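Local coordinates for DNA replication licensing factor MCM related protein (Thermoplasma acidophilum, PDB 4ME3) that is the N-terminal domain of an archaeal MCM, a family of replicative helicases that probably bind single-stranded DNA and unwind the duplex using ATP, at residues I193-V198 with I219-L224; V198-D203 with Q214-I219; G238-E243 with T257-I262. All blocks are in the same frame, centred on the assembly; numbering follows the deposited sequence.

All three contacts are antiparallel strand pairings in one branched mixed sheet of the MCM N-terminal domain. Contact 1 (193-198 with 219-224) and contact 2 (198-203 with 214-219) are successive parts of the same pairing, strand 191-201 with strand 215-221; their centres are about 15 Å apart, and they share V198 and I219. Contact 2 lies toward the strands' connecting loop, within the span bracketed by contact 1. Contact 3 (238-243 with 257-262) follows both in the chain, its centre about 12 Å from that of contact 1 and about 11 Å from that of contact 2. Strand 215-221 also runs parallel beside strand 250-261, linking the earlier pairing to the later hairpin within the same sheet.

Contact 1: residues I193-V198 with I219-L224; sequences IDVQKV and ITEDDL
With CG1 anti to the backbone N (chi1 -179°), V195 leaves CG2 beside that nitrogen, 4.0 Å from CG of E221, while CG1 reaches CG2 of I219 at 4.1 Å. E221, its chain extended (chi2 -168°), runs alongside the valine and brings OE1 within 3.5 Å of I193 CD1. Further along this face, CD1 of I219 presses against the aliphatic part of K197, tightly at CG (3.4 Å). Beneath these side chains, strands 191-201 and 215-221 of the OB domain pair antiparallel: Q196 and T220 exchange two backbone hydrogen bonds, and D222 N gives another to D194 O (2.7 Å). On the face of Q196 and T220, a water donates to Q196 OE1 and L224 O and accepts from T220 OG1; the same Q196 oxygen is bonded by G226 N. An alanine in place of V195 is likely to open a gap beside I219 CG2 and leave the methylene of E221 less well packed. Buried E221 is gripped at both oxygens, OE1 by the hydroxyl of Y260 and OE2 by a salt bridge to K139, which would probably favour its ionised form despite the apolar groups against it.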
loop_
_atom_site.group_PDB
_atom_site.type_symbol
_atom_site.label_atom_id
_atom_site.label_comp_id
_atom_site.label_asym_id
_atom_site.label_seq_id
_atom_site.Cartn_x
_atom_site.Cartn_y
_atom_site.Cartn_z
ATOM N N ILE A 193 3.800 -1.484 10.763
ATOM C CA ILE A 193 4.779 -1.388 9.693
ATOM C C ILE A 193 5.552 -0.077 9.804
ATOM O O ILE A 193 5.042 0.913 10.335
ATOM C CB ILE A 193 4.120 -1.467 8.299
ATOM C CG1 ILE A 193 3.109 -0.333 8.123
ATOM C CG2 ILE A 193 3.449 -2.816 8.106
ATOM C CD1 ILE A 193 2.532 -0.245 6.724
ATOM N N ASP A 194 6.784 -0.089 9.310
ATOM C CA ASP A 194 7.614 1.101 9.243
ATOM C C ASP A 194 7.029 2.079 8.240
ATOM O O ASP A 194 6.530 1.676 7.187
ATOM C CB ASP A 194 9.026 0.740 8.790
ATOM C CG ASP A 194 9.773 -0.111 9.801
ATOM O OD1 ASP A 194 9.668 0.168 11.015
ATOM O OD2 ASP A 194 10.475 -1.054 9.373
ATOM N N VAL A 195 7.109 3.361 8.569
ATOM C CA VAL A 195 6.701 4.422 7.653
ATOM C C VAL A 195 7.729 5.538 7.710
ATOM O O VAL A 195 8.297 5.824 8.764
ATOM C CB VAL A 195 5.322 4.994 8.016
ATOM C CG1 VAL A 195 4.912 6.084 7.021
ATOM C CG2 VAL A 195 4.274 3.892 8.059
ATOM N N GLN A 196 7.972 6.167 6.568
ATOM C CA GLN A 196 8.867 7.307 6.513
ATOM C C GLN A 196 8.342 8.261 5.455
ATOM O O GLN A 196 7.898 7.825 4.395
ATOM C CB GLN A 196 10.280 6.850 6.153
ATOM C CG GLN A 196 11.315 7.959 6.156
ATOM C CD GLN A 196 12.696 7.460 5.801
ATOM O OE1 GLN A 196 12.857 6.604 4.927
ATOM N NE2 GLN A 196 13.709 7.993 6.475
ATOM N N LYS A 197 8.372 9.555 5.747
ATOM C CA LYS A 197 8.026 10.550 4.740
ATOM C C LYS A 197 9.306 11.153 4.195
ATOM O O LYS A 197 10.237 11.448 4.946
ATOM C CB LYS A 197 7.124 11.641 5.312
ATOM C CG LYS A 197 5.888 11.113 6.014
ATOM C CD LYS A 197 4.883 12.221 6.258
ATOM C CE LYS A 197 3.662 11.712 7.003
ATOM N NZ LYS A 197 2.691 12.809 7.276
ATOM N N VAL A 198 9.340 11.327 2.879
ATOM C CA VAL A 198 10.506 11.835 2.186
ATOM C C VAL A 198 10.080 12.943 1.233
ATOM O O VAL A 198 9.242 12.729 0.358
ATOM C CB VAL A 198 11.191 10.716 1.377
ATOM C CG1 VAL A 198 12.431 11.234 0.676
ATOM C CG2 VAL A 198 11.542 9.540 2.292
ATOM N N ILE A 219 5.440 9.006 0.558
ATOM C CA ILE A 219 5.270 8.114 1.694
ATOM C C ILE A 219 5.886 6.771 1.328
ATOM O O ILE A 219 5.485 6.146 0.352
ATOM C CB ILE A 219 3.783 7.912 2.052
ATOM C CG1 ILE A 219 3.132 9.245 2.436
ATOM C CG2 ILE A 219 3.632 6.911 3.191
ATOM C CD1 ILE A 219 3.813 9.972 3.565
ATOM N N THR A 220 6.879 6.342 2.099
ATOM C CA THR A 220 7.491 5.036 1.894
ATOM C C THR A 220 7.159 4.148 3.084
ATOM O O THR A 220 7.371 4.537 4.229
ATOM C CB THR A 220 9.021 5.135 1.731
ATOM O OG1 THR A 220 9.609 5.687 2.919
ATOM C CG2 THR A 220 9.375 6.009 0.539
ATOM N N GLU A 221 6.625 2.961 2.814
ATOM C CA GLU A 221 6.179 2.078 3.885
ATOM C C GLU A 221 6.865 0.723 3.841
ATOM O O GLU A 221 7.311 0.266 2.785
ATOM C CB GLU A 221 4.665 1.867 3.819
ATOM C CG GLU A 221 3.838 3.102 4.128
ATOM C CD GLU A 221 2.371 2.774 4.326
ATOM O OE1 GLU A 221 1.926 1.713 3.836
ATOM O OE2 GLU A 221 1.661 3.572 4.972
ATOM N N ASP A 222 6.935 0.093 5.010
ATOM C CA ASP A 222 7.423 -1.273 5.151
ATOM C C ASP A 222 8.819 -1.430 4.539
ATOM O O ASP A 222 9.761 -0.762 4.971
ATOM C CB ASP A 222 6.396 -2.244 4.552
ATOM C CG ASP A 222 6.512 -3.648 5.114
ATOM O OD1 ASP A 222 7.347 -3.872 6.018
ATOM O OD2 ASP A 222 5.744 -4.527 4.663
ATOM N N ASP A 223 8.957 -2.302 3.544
ATOM C CA ASP A 223 10.258 -2.588 2.948
ATOM C C ASP A 223 10.875 -1.391 2.226
ATOM O O ASP A 223 12.070 -1.396 1.928
ATOM C CB ASP A 223 10.156 -3.777 1.980
ATOM C CG ASP A 223 8.955 -3.681 1.050
ATOM O OD1 ASP A 223 7.830 -3.474 1.550
ATOM O OD2 ASP A 223 9.130 -3.821 -0.179
ATOM N N LEU A 224 10.068 -0.372 1.941
ATOM C CA LEU A 224 10.566 0.813 1.251
ATOM C C LEU A 224 10.994 1.927 2.209
ATOM O O LEU A 224 11.640 2.885 1.792
ATOM C CB LEU A 224 9.513 1.342 0.270
ATOM C CG LEU A 224 9.154 0.395 -0.879
ATOM C CD1 LEU A 224 8.196 1.077 -1.846
ATOM C CD2 LEU A 224 10.404 -0.084 -1.596
HETATM O O HOH W 1 7.771 -2.730 8.407
HETATM O O HOH W 2 11.512 -1.166 7.074
HETATM O O HOH W 3 12.792 5.474 2.180
#

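Contact 2: residues V198-D203 with Q214-I219; sequences VEIQED and QRITII
R215 and E199 form a salt bridge over an antiparallel β-ladder of the OB domain, where strand 191-201 pairs with strand 215-221. The arginine can be followed outward. Its CB sits 3.4 Å from the carbonyl oxygen of I200, and CG packs against CG of Q201 at 3.7 Å. CD then passes the E199 carboxylate, whereas NE runs past the amide of Q201. At the tip the two terminal nitrogens part company: NH1 donates to E199 OE2 (2.8 Å), which lies near the guanidinium plane at its edge, while Q201 OE1 lies over one face near NH2. The bond is bent, 146° at the hydrogen, and meets the carboxylate oxygen from above its plane, the two flat groups being turned 68° apart. E199 reaches this edge as a fully extended chain, CG anti to the backbone N (chi1 178°), and its other oxygen, OE1, accepts from a water that also contacts T217 OG1. The amide of Q201 is held from outside the pair, OE1 by R131 and NE2 by the carbonyl of P213.

The face carrying I200, I216 and I218 is apolar: I200 CG1 lies beside I216 CG2, and the I200 and I218 side chains cross at about a right angle. Reciprocal backbone bonds join V198 with I218 and I200 with I216. Beyond the last of these rungs, E202 N donates to Q214 O, and E202 OE1, also salt-bridged to R113, accepts from Q214 N in a nearly straight bond of 2.9 Å, met on the anti side, somewhat out of the carboxylate plane.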
loop_
_atom_site.group_PDB
_atom_site.type_symbol
_atom_site.label_atom_id
_atom_site.label_comp_id
_atom_site.label_asym_id
_atom_site.label_seq_id
_atom_site.Cartn_x
_atom_site.Cartn_y
_atom_site.Cartn_z
ATOM N N VAL A 198 9.340 11.327 2.879
ATOM C CA VAL A 198 10.506 11.835 2.186
ATOM C C VAL A 198 10.080 12.943 1.233
ATOM O O VAL A 198 9.242 12.729 0.358
ATOM C CB VAL A 198 11.191 10.716 1.377
ATOM C CG1 VAL A 198 12.431 11.234 0.676
ATOM C CG2 VAL A 198 11.542 9.540 2.292
ATOM N N GLU A 199 10.645 14.129 1.408
ATOM C CA GLU A 199 10.344 15.232 0.502
ATOM C C GLU A 199 11.386 15.309 -0.598
ATOM O O GLU A 199 12.580 15.358 -0.321
ATOM C CB GLU A 199 10.293 16.562 1.254
ATOM C CG GLU A 199 10.037 17.745 0.337
ATOM C CD GLU A 199 9.925 19.054 1.086
ATOM O OE1 GLU A 199 8.797 19.580 1.194
ATOM O OE2 GLU A 199 10.964 19.558 1.559
ATOM N N ILE A 200 10.933 15.310 -1.849
ATOM C CA ILE A 200 11.837 15.482 -2.977
ATOM C C ILE A 200 11.561 16.803 -3.692
ATOM O O ILE A 200 10.478 17.369 -3.580
ATOM C CB ILE A 200 11.743 14.321 -3.989
ATOM C CG1 ILE A 200 10.349 14.247 -4.614
ATOM C CG2 ILE A 200 12.090 12.999 -3.314
ATOM C CD1 ILE A 200 10.288 13.341 -5.831
ATOM N N GLN A 201 12.553 17.279 -4.430
ATOM C CA GLN A 201 12.434 18.535 -5.156
ATOM C C GLN A 201 12.864 18.344 -6.601
ATOM O O GLN A 201 13.701 17.497 -6.901
ATOM C CB GLN A 201 13.307 19.603 -4.497
ATOM C CG GLN A 201 13.128 20.986 -5.085
ATOM C CD GLN A 201 13.929 22.036 -4.346
ATOM O OE1 GLN A 201 14.970 21.738 -3.759
ATOM N NE2 GLN A 201 13.443 23.274 -4.365
ATOM N N GLU A 202 12.290 19.138 -7.499
ATOM C CA GLU A 202 12.664 19.078 -8.902
ATOM C C GLU A 202 14.143 19.400 -9.050
ATOM O O GLU A 202 14.668 20.257 -8.344
ATOM C CB GLU A 202 11.836 20.072 -9.720
ATOM C CG GLU A 202 10.360 19.727 -9.799
ATOM C CD GLU A 202 9.578 20.696 -10.666
ATOM O OE1 GLU A 202 9.555 21.898 -10.336
ATOM O OE2 GLU A 202 8.992 20.252 -11.678
ATOM N N ASP A 203 14.805 18.700 -9.965
ATOM C CA ASP A 203 16.207 18.956 -10.266
ATOM C C ASP A 203 16.324 20.283 -11.010
ATOM O O ASP A 203 15.810 20.417 -12.117
ATOM C CB ASP A 203 16.774 17.826 -11.127
ATOM C CG ASP A 203 18.255 17.994 -11.413
ATOM O OD1 ASP A 203 18.777 19.114 -11.239
ATOM O OD2 ASP A 203 18.897 17.002 -11.816
ATOM N N GLN A 214 9.785 22.845 -7.635
ATOM C CA GLN A 214 8.698 22.484 -6.729
ATOM C C GLN A 214 9.020 21.203 -5.965
ATOM O O GLN A 214 9.918 20.452 -6.342
ATOM C CB GLN A 214 7.382 22.342 -7.503
ATOM C CG GLN A 214 6.893 23.669 -8.079
ATOM C CD GLN A 214 5.571 23.559 -8.823
ATOM O OE1 GLN A 214 4.804 22.616 -8.629
ATOM N NE2 GLN A 214 5.299 24.536 -9.680
ATOM N N ARG A 215 8.283 20.966 -4.886
ATOM C CA ARG A 215 8.534 19.815 -4.028
ATOM C C ARG A 215 7.288 18.959 -3.871
ATOM O O ARG A 215 6.167 19.429 -4.057
ATOM C CB ARG A 215 9.008 20.284 -2.650
ATOM C CG ARG A 215 10.318 21.049 -2.681
ATOM C CD ARG A 215 10.626 21.704 -1.341
ATOM N NE ARG A 215 11.910 22.407 -1.370
ATOM C CZ ARG A 215 12.985 22.078 -0.655
ATOM N NH1 ARG A 215 12.967 21.053 0.191
ATOM N NH2 ARG A 215 14.095 22.793 -0.778
ATOM N N ILE A 216 7.492 17.689 -3.544
ATOM C CA ILE A 216 6.386 16.812 -3.211
ATOM C C ILE A 216 6.864 15.783 -2.203
ATOM O O ILE A 216 8.035 15.410 -2.202
ATOM C CB ILE A 216 5.814 16.101 -4.453
ATOM C CG1 ILE A 216 4.508 15.393 -4.093
ATOM C CG2 ILE A 216 6.831 15.111 -5.032
ATOM C CD1 ILE A 216 3.733 14.876 -5.295
ATOM N N THR A 217 5.959 15.346 -1.337
ATOM C CA THR A 217 6.294 14.350 -0.329
ATOM C C THR A 217 5.926 12.955 -0.794
ATOM O O THR A 217 4.880 12.742 -1.406
ATOM C CB THR A 217 5.586 14.625 1.002
ATOM O OG1 THR A 217 6.082 15.848 1.552
ATOM C CG2 THR A 217 5.842 13.496 1.993
ATOM N N ILE A 218 6.810 12.013 -0.491
ATOM C CA ILE A 218 6.608 10.617 -0.815
ATOM C C ILE A 218 6.444 9.871 0.494
ATOM O O ILE A 218 7.204 10.097 1.440
ATOM C CB ILE A 218 7.820 10.039 -1.559
ATOM C CG1 ILE A 218 8.129 10.872 -2.806
ATOM C CG2 ILE A 218 7.567 8.590 -1.944
ATOM C CD1 ILE A 218 9.554 10.767 -3.250
ATOM N N ILE A 219 5.440 9.006 0.558
ATOM C CA ILE A 219 5.270 8.114 1.694
ATOM C C ILE A 219 5.886 6.771 1.328
ATOM O O ILE A 219 5.485 6.146 0.352
ATOM C CB ILE A 219 3.783 7.912 2.052
ATOM C CG1 ILE A 219 3.132 9.245 2.436
ATOM C CG2 ILE A 219 3.632 6.911 3.191
ATOM C CD1 ILE A 219 3.813 9.972 3.565
HETATM O O HOH W 4 6.370 18.409 -0.037
#

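Contact 3: residues G238-E243 with T257-I262; sequences GILRTE and TYLYAI
One face of the Y258 ring receives CB of R241, 3.6 Å from the ring centroid in a CH-π contact displaced toward the rim; T242 O lies at the ring edge, 3.6 Å from CE1, and E243 CB approaches obliquely. The guanidinium of R241 is turned 53° from the ring and has I239 CG2 over one of its faces, while its NH2 forms a salt bridge with E70. The ring owes its place over the neighbouring strand to chi1 of 70°, which sets CG between the backbone N and carbonyl carbon of Y258. These residues lie on the β-hairpin of strands 233-247 and 250-261, whose arms pair antiparallel. I239 with Y260 and R241 with Y258 each exchange two backbone hydrogen bonds, Y260 N to I239 O and R241 N to Y258 O both being nearly straight. On the other face L240 CD1 touches T257 CB at 3.8 Å and L259 CD1 more loosely, and L240 also packs on I115 and I120. At G238, CA lies 3.0 Å from Y260 O; with this backbone, a β-carbon here would probably clash with that oxygen and with L259 CG. I262 CG1 meets I239 CG1 at 4.2 Å where the chain turns a corner.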
loop_
_atom_site.group_PDB
_atom_site.type_symbol
_atom_site.label_atom_id
_atom_site.label_comp_id
_atom_site.label_asym_id
_atom_site.label_seq_id
_atom_site.Cartn_x
_atom_site.Cartn_y
_atom_site.Cartn_z
ATOM N N GLY A 238 4.397 5.538 -7.957
ATOM C CA GLY A 238 3.476 5.520 -6.839
ATOM C C GLY A 238 2.084 6.002 -7.169
ATOM O O GLY A 238 1.814 6.456 -8.281
ATOM N N ILE A 239 1.196 5.888 -6.190
ATOM C CA ILE A 239 -0.173 6.351 -6.336
ATOM C C ILE A 239 -0.267 7.787 -5.843
ATOM O O ILE A 239 0.127 8.100 -4.715
ATOM C CB ILE A 239 -1.157 5.467 -5.541
ATOM C CG1 ILE A 239 -0.933 3.992 -5.880
ATOM C CG2 ILE A 239 -2.590 5.883 -5.842
ATOM C CD1 ILE A 239 -1.751 3.034 -5.052
ATOM N N LEU A 240 -0.783 8.669 -6.692
ATOM C CA LEU A 240 -0.942 10.060 -6.305
ATOM C C LEU A 240 -2.137 10.203 -5.367
ATOM O O LEU A 240 -3.253 9.802 -5.694
ATOM C CB LEU A 240 -1.110 10.952 -7.535
ATOM C CG LEU A 240 -1.036 12.449 -7.239
ATOM C CD1 LEU A 240 0.364 12.832 -6.779
ATOM C CD2 LEU A 240 -1.438 13.255 -8.450
ATOM N N ARG A 241 -1.883 10.773 -4.193
ATOM C CA ARG A 241 -2.901 10.924 -3.162
ATOM C C ARG A 241 -3.070 12.391 -2.799
ATOM O O ARG A 241 -2.278 13.231 -3.215
ATOM C CB ARG A 241 -2.502 10.140 -1.911
ATOM C CG ARG A 241 -2.483 8.637 -2.095
ATOM C CD ARG A 241 -3.825 8.136 -2.586
ATOM N NE ARG A 241 -3.966 6.690 -2.421
ATOM C CZ ARG A 241 -4.965 5.976 -2.930
ATOM N NH1 ARG A 241 -5.913 6.568 -3.645
ATOM N NH2 ARG A 241 -5.013 4.665 -2.732
ATOM N N THR A 242 -4.103 12.691 -2.020
ATOM C CA THR A 242 -4.348 14.052 -1.560
ATOM C C THR A 242 -4.410 14.106 -0.040
ATOM O O THR A 242 -4.858 13.161 0.610
ATOM C CB THR A 242 -5.676 14.614 -2.107
ATOM O OG1 THR A 242 -6.759 13.777 -1.685
ATOM C CG2 THR A 242 -5.650 14.690 -3.619
ATOM N N GLU A 243 -3.953 15.222 0.518
ATOM C CA GLU A 243 -3.996 15.441 1.955
ATOM C C GLU A 243 -4.603 16.811 2.224
ATOM O O GLU A 243 -4.288 17.782 1.540
ATOM C CB GLU A 243 -2.591 15.358 2.550
ATOM C CG GLU A 243 -2.518 15.683 4.033
ATOM C CD GLU A 243 -3.093 14.585 4.905
ATOM O OE1 GLU A 243 -3.166 13.428 4.438
ATOM O OE2 GLU A 243 -3.466 14.878 6.061
ATOM N N THR A 257 -1.172 17.421 -2.988
ATOM C CA THR A 257 -0.907 16.056 -3.415
ATOM C C THR A 257 0.365 15.512 -2.781
ATOM O O THR A 257 1.283 16.267 -2.451
ATOM C CB THR A 257 -0.753 15.963 -4.938
ATOM O OG1 THR A 257 0.287 16.848 -5.369
ATOM C CG2 THR A 257 -2.053 16.325 -5.640
ATOM N N TYR A 258 0.401 14.194 -2.615
ATOM C CA TYR A 258 1.607 13.491 -2.207
ATOM C C TYR A 258 1.614 12.138 -2.903
ATOM O O TYR A 258 0.599 11.709 -3.444
ATOM C CB TYR A 258 1.674 13.335 -0.685
ATOM C CG TYR A 258 0.670 12.375 -0.083
ATOM C CD1 TYR A 258 -0.592 12.810 0.305
ATOM C CD2 TYR A 258 0.992 11.037 0.117
ATOM C CE1 TYR A 258 -1.506 11.939 0.870
ATOM C CE2 TYR A 258 0.085 10.161 0.677
ATOM C CZ TYR A 258 -1.162 10.617 1.053
ATOM O OH TYR A 258 -2.065 9.740 1.607
ATOM N N LEU A 259 2.759 11.469 -2.900
ATOM C CA LEU A 259 2.889 10.218 -3.626
ATOM C C LEU A 259 3.077 9.061 -2.662
ATOM O O LEU A 259 3.956 9.105 -1.805
ATOM C CB LEU A 259 4.072 10.294 -4.582
ATOM C CG LEU A 259 4.131 9.228 -5.681
ATOM C CD1 LEU A 259 3.020 9.443 -6.699
ATOM C CD2 LEU A 259 5.491 9.252 -6.356
ATOM N N TYR A 260 2.237 8.040 -2.801
ATOM C CA TYR A 260 2.394 6.801 -2.052
ATOM C C TYR A 260 3.258 5.839 -2.855
ATOM O O TYR A 260 2.845 5.338 -3.906
ATOM C CB TYR A 260 1.035 6.168 -1.763
ATOM C CG TYR A 260 1.149 4.892 -0.973
ATOM C CD1 TYR A 260 1.253 4.920 0.410
ATOM C CD2 TYR A 260 1.170 3.659 -1.610
ATOM C CE1 TYR A 260 1.367 3.758 1.139
ATOM C CE2 TYR A 260 1.286 2.485 -0.888
ATOM C CZ TYR A 260 1.383 2.543 0.487
ATOM O OH TYR A 260 1.498 1.382 1.217
ATOM N N ALA A 261 4.459 5.569 -2.356
ATOM C CA ALA A 261 5.458 4.837 -3.124
ATOM C C ALA A 261 5.097 3.368 -3.321
ATOM O O ALA A 261 4.745 2.667 -2.368
ATOM C CB ALA A 261 6.818 4.950 -2.451
ATOM N N ILE A 262 5.185 2.916 -4.569
ATOM C CA ILE A 262 5.027 1.504 -4.903
ATOM C C ILE A 262 6.369 0.887 -5.279
ATOM O O ILE A 262 6.621 -0.289 -5.013
ATOM C CB ILE A 262 4.037 1.317 -6.073
ATOM C CG1 ILE A 262 2.635 1.777 -5.665
ATOM C CG2 ILE A 262 4.008 -0.130 -6.519
ATOM C CD1 ILE A 262 2.031 0.993 -4.521
#